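Local coordinates for protein amidohydrolase (Brucella melitensis biovar Abortus, PDB 4F0L) that probably acts as a metal-dependent deaminase of the amidohydrolase family and binds a ferric ion, at residues Leu99-Thr102 against Pro103-Glu107; Leu113-Asp116 against Met117-Gly121; Glu190-Ala193 against Arg194-Glu197. One frame throughout, in Å; residues are numbered along the deposited sequence. Where two conformers were deposited one is given.

Interaction 1. Residues Leu99-Thr102 against Pro103-Glu107; sequences LTMT and PEQAE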
loop_
_atom_site.group_PDB
_atom_site.type_symbol
_atom_site.label_atom_id
_atom_site.label_comp_id
_atom_site.label_asym_id
_atom_site.label_seq_id
_atom_site.Cartn_x
_atom_site.Cartn_y
_atom_site.Cartn_z
ATOM N N LEU B 99 13.426 18.274 -18.231
ATOM C CA LEU B 99 14.121 19.083 -19.231
ATOM C C LEU B 99 13.237 19.485 -20.408
ATOM O O LEU B 99 13.628 20.366 -21.149
ATOM C CB LEU B 99 15.399 18.389 -19.731
ATOM C CG LEU B 99 16.526 18.227 -18.695
ATOM C CD1 LEU B 99 17.657 17.369 -19.240
ATOM C CD2 LEU B 99 17.057 19.583 -18.234
ATOM N N THR B 100 12.051 18.886 -20.565
ATOM C CA THR B 100 11.182 19.196 -21.717
ATOM C C THR B 100 9.832 19.814 -21.357
ATOM O O THR B 100 9.149 20.354 -22.225
ATOM C CB THR B 100 10.893 17.946 -22.569
ATOM O OG1 THR B 100 10.286 16.936 -21.742
ATOM C CG2 THR B 100 12.168 17.432 -23.210
ATOM N N MET B 101 9.441 19.767 -20.087
ATOM C CA MET B 101 8.110 20.231 -19.731
ATOM C C MET B 101 7.945 21.749 -19.961
ATOM O O MET B 101 8.779 22.533 -19.544
ATOM C CB MET B 101 7.769 19.871 -18.298
ATOM C CG MET B 101 6.266 19.931 -18.024
ATOM S SD MET B 101 5.758 19.258 -16.448
ATOM C CE MET B 101 6.052 17.539 -16.825
ATOM N N THR B 102 6.868 22.128 -20.636
ATOM C CA THR B 102 6.520 23.514 -20.857
ATOM C C THR B 102 5.633 24.040 -19.704
ATOM O O THR B 102 5.094 23.252 -18.915
ATOM C CB THR B 102 5.707 23.648 -22.126
ATOM O OG1 THR B 102 4.439 23.018 -21.909
ATOM C CG2 THR B 102 6.431 22.990 -23.339
ATOM N N PRO B 103 5.463 25.384 -19.607
ATOM C CA PRO B 103 4.608 25.902 -18.530
ATOM C C PRO B 103 3.137 25.454 -18.636
ATOM O O PRO B 103 2.512 25.155 -17.624
ATOM C CB PRO B 103 4.729 27.424 -18.688
ATOM C CG PRO B 103 6.048 27.619 -19.360
ATOM C CD PRO B 103 6.161 26.466 -20.328
ATOM N N GLU B 104 2.603 25.389 -19.860
ATOM C CA GLU B 104 1.257 24.900 -20.098
ATOM C C GLU B 104 1.125 23.466 -19.594
ATOM O O GLU B 104 0.142 23.100 -18.936
ATOM C CB GLU B 104 0.946 24.963 -21.602
ATOM C CG GLU B 104 0.848 26.376 -22.183
ATOM C CD GLU B 104 2.188 27.053 -22.501
ATOM O OE1 GLU B 104 3.289 26.441 -22.414
ATOM O OE2 GLU B 104 2.119 28.248 -22.862
ATOM N N GLN B 105 2.123 22.641 -19.907
ATOM C CA GLN B 105 2.106 21.238 -19.451
ATOM C C GLN B 105 2.236 21.152 -17.931
ATOM O O GLN B 105 1.557 20.353 -17.288
ATOM C CB GLN B 105 3.209 20.417 -20.127
ATOM C CG GLN B 105 2.987 20.204 -21.611
ATOM C CD GLN B 105 4.228 19.752 -22.335
ATOM O OE1 GLN B 105 5.346 19.828 -21.799
ATOM N NE2 GLN B 105 4.045 19.302 -23.571
ATOM N N ALA B 106 3.088 21.984 -17.363
ATOM C CA ALA B 106 3.297 21.970 -15.935
ATOM C C ALA B 106 2.011 22.327 -15.191
ATOM O O ALA B 106 1.727 21.745 -14.158
ATOM C CB ALA B 106 4.399 22.921 -15.553
ATOM N N GLU B 107 1.228 23.249 -15.730
ATOM C CA GLU B 107 -0.029 23.609 -15.089
ATOM C C GLU B 107 -1.021 22.455 -15.142
ATOM O O GLU B 107 -1.709 22.182 -14.159
ATOM C CB GLU B 107 -0.650 24.844 -15.733
ATOM C CG GLU B 107 -1.860 25.369 -14.952
ATOM C CD GLU B 107 -2.485 26.643 -15.511
ATOM O OE1 GLU B 107 -1.838 27.345 -16.315
ATOM O OE2 GLU B 107 -3.633 26.946 -15.119
#

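Interaction 2. Residues Leu113-Asp116 against Met117-Gly121; sequences LYVD and MLEAG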
loop_
_atom_site.group_PDB
_atom_site.type_symbol
_atom_site.label_atom_id
_atom_site.label_comp_id
_atom_site.label_asym_id
_atom_site.label_seq_id
_atom_site.Cartn_x
_atom_site.Cartn_y
_atom_site.Cartn_z
ATOM N N LEU B 113 -2.686 16.446 -10.495
ATOM C CA LEU B 113 -2.114 16.020 -9.214
ATOM C C LEU B 113 -2.860 16.552 -7.998
ATOM O O LEU B 113 -3.175 15.799 -7.050
ATOM C CB LEU B 113 -0.680 16.478 -9.117
ATOM C CG LEU B 113 -0.055 16.288 -7.736
ATOM C CD1 LEU B 113 -0.073 14.827 -7.316
ATOM C CD2 LEU B 113 1.358 16.916 -7.648
ATOM N N TYR B 114 -3.161 17.842 -8.028
ATOM C CA TYR B 114 -3.831 18.447 -6.881
ATOM C C TYR B 114 -5.263 17.923 -6.768
ATOM O O TYR B 114 -5.775 17.758 -5.661
ATOM C CB TYR B 114 -3.748 19.995 -6.916
ATOM C CG TYR B 114 -2.317 20.555 -6.871
ATOM C CD1 TYR B 114 -1.263 19.833 -6.301
ATOM C CD2 TYR B 114 -2.023 21.804 -7.389
ATOM C CE1 TYR B 114 0.029 20.332 -6.282
ATOM C CE2 TYR B 114 -0.757 22.308 -7.351
ATOM C CZ TYR B 114 0.271 21.575 -6.804
ATOM O OH TYR B 114 1.561 22.062 -6.773
ATOM N N VAL B 115 -5.909 17.623 -7.900
ATOM C CA VAL B 115 -7.200 16.952 -7.853
ATOM C C VAL B 115 -7.086 15.566 -7.178
ATOM O O VAL B 115 -7.894 15.192 -6.313
ATOM C CB VAL B 115 -7.824 16.841 -9.249
ATOM C CG1 VAL B 115 -8.889 15.729 -9.289
ATOM C CG2 VAL B 115 -8.378 18.199 -9.704
ATOM N N ASP B 116 -6.097 14.794 -7.597
ATOM C CA ASP B 116 -5.833 13.485 -6.997
ATOM C C ASP B 116 -5.580 13.627 -5.456
ATOM O O ASP B 116 -6.141 12.891 -4.631
ATOM C CB ASP B 116 -4.610 12.897 -7.718
ATOM C CG ASP B 116 -4.696 11.421 -7.926
ATOM O OD1 ASP B 116 -5.153 10.765 -6.961
ATOM O OD2 ASP B 116 -4.241 10.916 -9.018
ATOM N N MET B 117 -4.746 14.590 -5.068
ATOM C CA MET B 117 -4.491 14.843 -3.628
ATOM C C MET B 117 -5.781 15.199 -2.897
ATOM O O MET B 117 -6.053 14.659 -1.852
ATOM C CB MET B 117 -3.492 15.982 -3.442
ATOM C CG MET B 117 -2.047 15.608 -3.811
ATOM S SD MET B 117 -0.945 16.999 -3.514
ATOM C CE MET B 117 0.678 16.254 -3.737
ATOM N N LEU B 118 -6.575 16.109 -3.461
ATOM C CA LEU B 118 -7.850 16.501 -2.835
ATOM C C LEU B 118 -8.766 15.289 -2.672
ATOM O O LEU B 118 -9.337 15.092 -1.603
ATOM C CB LEU B 118 -8.552 17.619 -3.620
ATOM C CG LEU B 118 -8.021 19.036 -3.372
ATOM C CD1 LEU B 118 -8.456 20.034 -4.431
ATOM C CD2 LEU B 118 -8.503 19.528 -1.979
ATOM N N GLU B 119 -8.866 14.460 -3.702
ATOM C CA GLU B 119 -9.677 13.247 -3.637
ATOM C C GLU B 119 -9.177 12.217 -2.578
ATOM O O GLU B 119 -9.948 11.450 -2.030
ATOM C CB GLU B 119 -9.808 12.606 -5.011
ATOM C CG GLU B 119 -10.649 13.402 -6.008
ATOM C CD GLU B 119 -10.863 12.650 -7.336
ATOM O OE1 GLU B 119 -10.279 11.538 -7.480
ATOM O OE2 GLU B 119 -11.635 13.151 -8.218
ATOM N N ALA B 120 -7.907 12.304 -2.232
ATOM C CA ALA B 120 -7.333 11.478 -1.210
ATOM C C ALA B 120 -7.448 12.121 0.202
ATOM O O ALA B 120 -7.018 11.503 1.174
ATOM C CB ALA B 120 -5.863 11.204 -1.545
ATOM N N GLY B 121 -7.958 13.351 0.302
ATOM C CA GLY B 121 -8.184 13.972 1.605
ATOM C C GLY B 121 -7.069 14.921 2.039
ATOM O O GLY B 121 -6.991 15.293 3.222
#

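Interaction 3. Residues Glu190-Ala193 against Arg194-Glu197; sequences ERFA and RLIE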
loop_
_atom_site.group_PDB
_atom_site.type_symbol
_atom_site.label_atom_id
_atom_site.label_comp_id
_atom_site.label_asym_id
_atom_site.label_seq_id
_atom_site.Cartn_x
_atom_site.Cartn_y
_atom_site.Cartn_z
ATOM N N GLU B 190 20.743 36.372 -5.771
ATOM C CA GLU B 190 20.109 37.556 -6.284
ATOM C C GLU B 190 18.909 37.213 -7.185
ATOM O O GLU B 190 17.820 37.764 -7.007
ATOM C CB GLU B 190 21.119 38.406 -7.058
ATOM C CG GLU B 190 20.568 39.760 -7.487
ATOM C CD GLU B 190 19.871 39.731 -8.845
ATOM O OE1 GLU B 190 20.020 38.732 -9.618
ATOM O OE2 GLU B 190 19.145 40.724 -9.135
ATOM N N ARG B 191 19.119 36.330 -8.167
ATOM C CA ARG B 191 18.019 35.976 -9.057
ATOM C C ARG B 191 16.942 35.199 -8.304
ATOM O O ARG B 191 15.753 35.324 -8.617
ATOM C CB ARG B 191 18.486 35.184 -10.270
ATOM C CG ARG B 191 17.395 35.014 -11.320
ATOM C CD ARG B 191 17.980 34.579 -12.660
ATOM N NE ARG B 191 18.382 33.178 -12.621
ATOM C CZ ARG B 191 19.243 32.600 -13.460
ATOM N NH1 ARG B 191 19.835 33.310 -14.411
ATOM N NH2 ARG B 191 19.538 31.305 -13.325
ATOM N N PHE B 192 17.356 34.445 -7.281
ATOM C CA PHE B 192 16.405 33.767 -6.415
ATOM C C PHE B 192 15.506 34.753 -5.651
ATOM O O PHE B 192 14.292 34.520 -5.580
ATOM C CB PHE B 192 17.107 32.807 -5.434
ATOM C CG PHE B 192 16.153 32.009 -4.594
ATOM C CD1 PHE B 192 15.489 30.905 -5.125
ATOM C CD2 PHE B 192 15.890 32.365 -3.284
ATOM C CE1 PHE B 192 14.581 30.171 -4.359
ATOM C CE2 PHE B 192 14.983 31.627 -2.512
ATOM C CZ PHE B 192 14.327 30.539 -3.054
ATOM N N ALA B 193 16.091 35.804 -5.049
ATOM C CA ALA B 193 15.273 36.828 -4.349
ATOM C C ALA B 193 14.245 37.443 -5.322
ATOM O O ALA B 193 13.079 37.621 -4.983
ATOM C CB ALA B 193 16.140 37.935 -3.711
ATOM N N ARG B 194 14.671 37.765 -6.532
ATOM C CA ARG B 194 13.753 38.307 -7.524
ATOM C C ARG B 194 12.629 37.299 -7.869
ATOM O O ARG B 194 11.495 37.671 -8.058
ATOM C CB ARG B 194 14.517 38.741 -8.771
ATOM C CG ARG B 194 15.272 40.063 -8.609
ATOM C CD ARG B 194 15.735 40.634 -9.953
ATOM N NE ARG B 194 16.869 39.876 -10.470
ATOM C CZ ARG B 194 16.874 39.143 -11.593
ATOM N NH1 ARG B 194 17.991 38.491 -11.921
ATOM N NH2 ARG B 194 15.801 39.044 -12.395
ATOM N N LEU B 195 12.944 36.011 -7.902
ATOM C CA LEU B 195 11.926 34.993 -8.179
ATOM C C LEU B 195 10.921 34.927 -7.028
ATOM O O LEU B 195 9.703 34.893 -7.259
ATOM C CB LEU B 195 12.598 33.636 -8.373
ATOM C CG LEU B 195 11.675 32.417 -8.530
ATOM C CD1 LEU B 195 11.001 32.460 -9.874
ATOM C CD2 LEU B 195 12.496 31.164 -8.366
ATOM N N ILE B 196 11.428 34.933 -5.796
ATOM C CA ILE B 196 10.580 34.975 -4.616
ATOM C C ILE B 196 9.643 36.201 -4.650
ATOM O O ILE B 196 8.467 36.084 -4.357
ATOM C CB ILE B 196 11.422 34.975 -3.320
ATOM C CG1 ILE B 196 12.001 33.571 -3.041
ATOM C CG2 ILE B 196 10.605 35.451 -2.132
ATOM C CD1 ILE B 196 10.966 32.472 -2.816
ATOM N N GLU B 197 10.161 37.353 -5.066
ATOM C CA GLU B 197 9.345 38.535 -5.240
ATOM C C GLU B 197 8.234 38.343 -6.301
ATOM O O GLU B 197 7.093 38.722 -6.062
ATOM C CB GLU B 197 10.244 39.764 -5.551
ATOM C CG GLU B 197 9.506 41.076 -5.748
ATOM C CD GLU B 197 8.671 41.482 -4.546
ATOM O OE1 GLU B 197 8.936 41.054 -3.410
ATOM O OE2 GLU B 197 7.715 42.247 -4.745
#

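Interaction 1. Residues Leu99-Thr102 against Pro103-Glu107
Thr102 and Gln105 exchange two hydrogen bonds at the break between helices 88-100 and 103-119, each side chain serving the other's backbone N-H, which is the definition of a capping box. Gln105 N donates to Thr102 OG1 over 3.1 Å, and Thr102 N donates in return to Gln105 OE1 over 3.0 Å. The return bond is nearly straight (170°), yet the donor stands above the carbonyl plane of the amide. With OG1 set between the backbone N and the carbonyl carbon (chi1 68°), the threonine oxygen is turned to the N-H of Gln105, which it accepts. The backbone adds Ala106 N to Thr102 O at 2.8 Å.

Behind the cap, Met101 runs across the same turn: its CG lies 3.7 Å from Gln105 CB, and its SD lies 3.7 Å from Ala106 CA. The far nitrogen of the amide, Gln105 NE2, is hydrogen-bonded to Glu455, a bond consistent with the amide orientation that leaves OE1 toward Thr102.

Gln105 and Met101 both lean on helix 442-457, with Leu456 common to the two, whereas Pro103 and Ala106 rest on helix 145-157.

Interaction 2. Residues Leu113-Asp116 against Met117-Gly121
Apolar contacts gather around Met117, whose side chain reaches back along the helix to Leu113 and Tyr114. It is extended beyond CG (chi2 -178°, chi3 171°), which carries the terminal methyl to the isobutyl group of Leu113: Met117 CE lies 3.9 Å from Leu113 CD1 and about as far from CD2, the two side chains crossing at a slant.

A Met-aromatic contact uses the sulfur of the same side chain. Met117 SD meets the edge of the Tyr114 ring near its plane, 4.0 Å from Tyr114 CD1 and 5.2 Å from the ring centroid, while the two side chains run side by side in the same direction.

This is the last stretch of helix 103-119, packed against the strands of the TIM-barrel-like amidohydrolase domain: Met117 touches Asn63 and Ser66 of strand 56-66 and Val125 of strand 122-129, and Tyr114 also reaches Ile150 of helix 145-157.

Backbone hydrogen bonds follow the i to i+4 pattern. Met117 N to Leu113 O (2.8 Å) is followed by equivalents from Leu118 and Glu119, but the next, Ala120 N to Asp116 O, is weak as the helix runs out. Gly121, with positive phi (98°), completes a Schellman motif, its N bonded to Leu118 O at 2.9 Å.

Among the polar side chains, Glu119 extends alongside Val115, bringing Glu119 OE2 to 3.9 Å from Val115 CG1; that oxygen forms a salt bridge with Arg442. Tyr114 OH is hydrogen-bonded to Glu127, and Asp116 OD2 to Tyr71 OH.

Interaction 3. Residues Glu190-Ala193 against Arg194-Glu197
Helix 189-203 is amphipathic, and this part of it joins an i to i+4 salt bridge on one side to a CH-pi contact on the other, where the helix packs on strands 160-167 and 210-215 of the barrel-like domain. The ionic pair is Glu190 with Arg194, one turn apart. Arg194 grips the carboxylate side-on with two nitrogens, one to each oxygen: Arg194 NE donates to Glu190 OE2 at 2.8 Å, and NH1 to OE1 at 3.1 Å. The two bonds differ in approach. OE1 offers its syn lone pair, OE2 is met from above the carboxylate plane, and the two flat groups are turned 35° against each other. Both oxygens nevertheless lie near the guanidinium plane, at its edge. Bends in both side chains make the meeting possible, at chi2 of Glu190 (-89°) and at chi3 of Arg194.

Next to the bridge, the aliphatic part of Arg191 passes the guanidinium, with Arg191 CG 3.6 Å from Arg194 NH1. Its own charged end goes elsewhere, NE to Asn187 and NH2 to the carbonyl of Ile186, and the two guanidinium groups are nearly perpendicular.

The N-H groups of Arg194 through Glu197 bond to the carbonyls four residues earlier, so side chains recur on the same side of the helix turn by turn. Leu195 CD2 comes within 4.4 Å of Phe192 CD1, obliquely to the ring. Toward the strands, the Phe192 ring and Ile196 are buried together; they share neighbours in Pro165 and Val213, and Ile196 adds Leu211. Their CH-pi contact sets Ile196 CG1 over one face of the Phe192 ring, 29° off the ring normal, 4.0 Å from the centroid and 3.6 Å from Phe192 CE2.

Interactions 1 and 2 mark the beginning and end of one helix, 103-119, their centres about 20 Å apart and their nearest atoms about 7 Å apart. Interaction 3 belongs to the later helix 189-203, its centre about 21 Å from that of interaction 1 and about 30 Å from that of interaction 2. None of the three touches another. Interaction 2 comes nearest the iron site of His65, His67, His241 and Asp329: the side chain of Leu113 is about 7 Å from that of His67, and that of Met117 about 11 Å from the ion. Met101 of interaction 1 lies about 10 Å from His67, side chain to side chain, while interaction 3 lies away from the metal site.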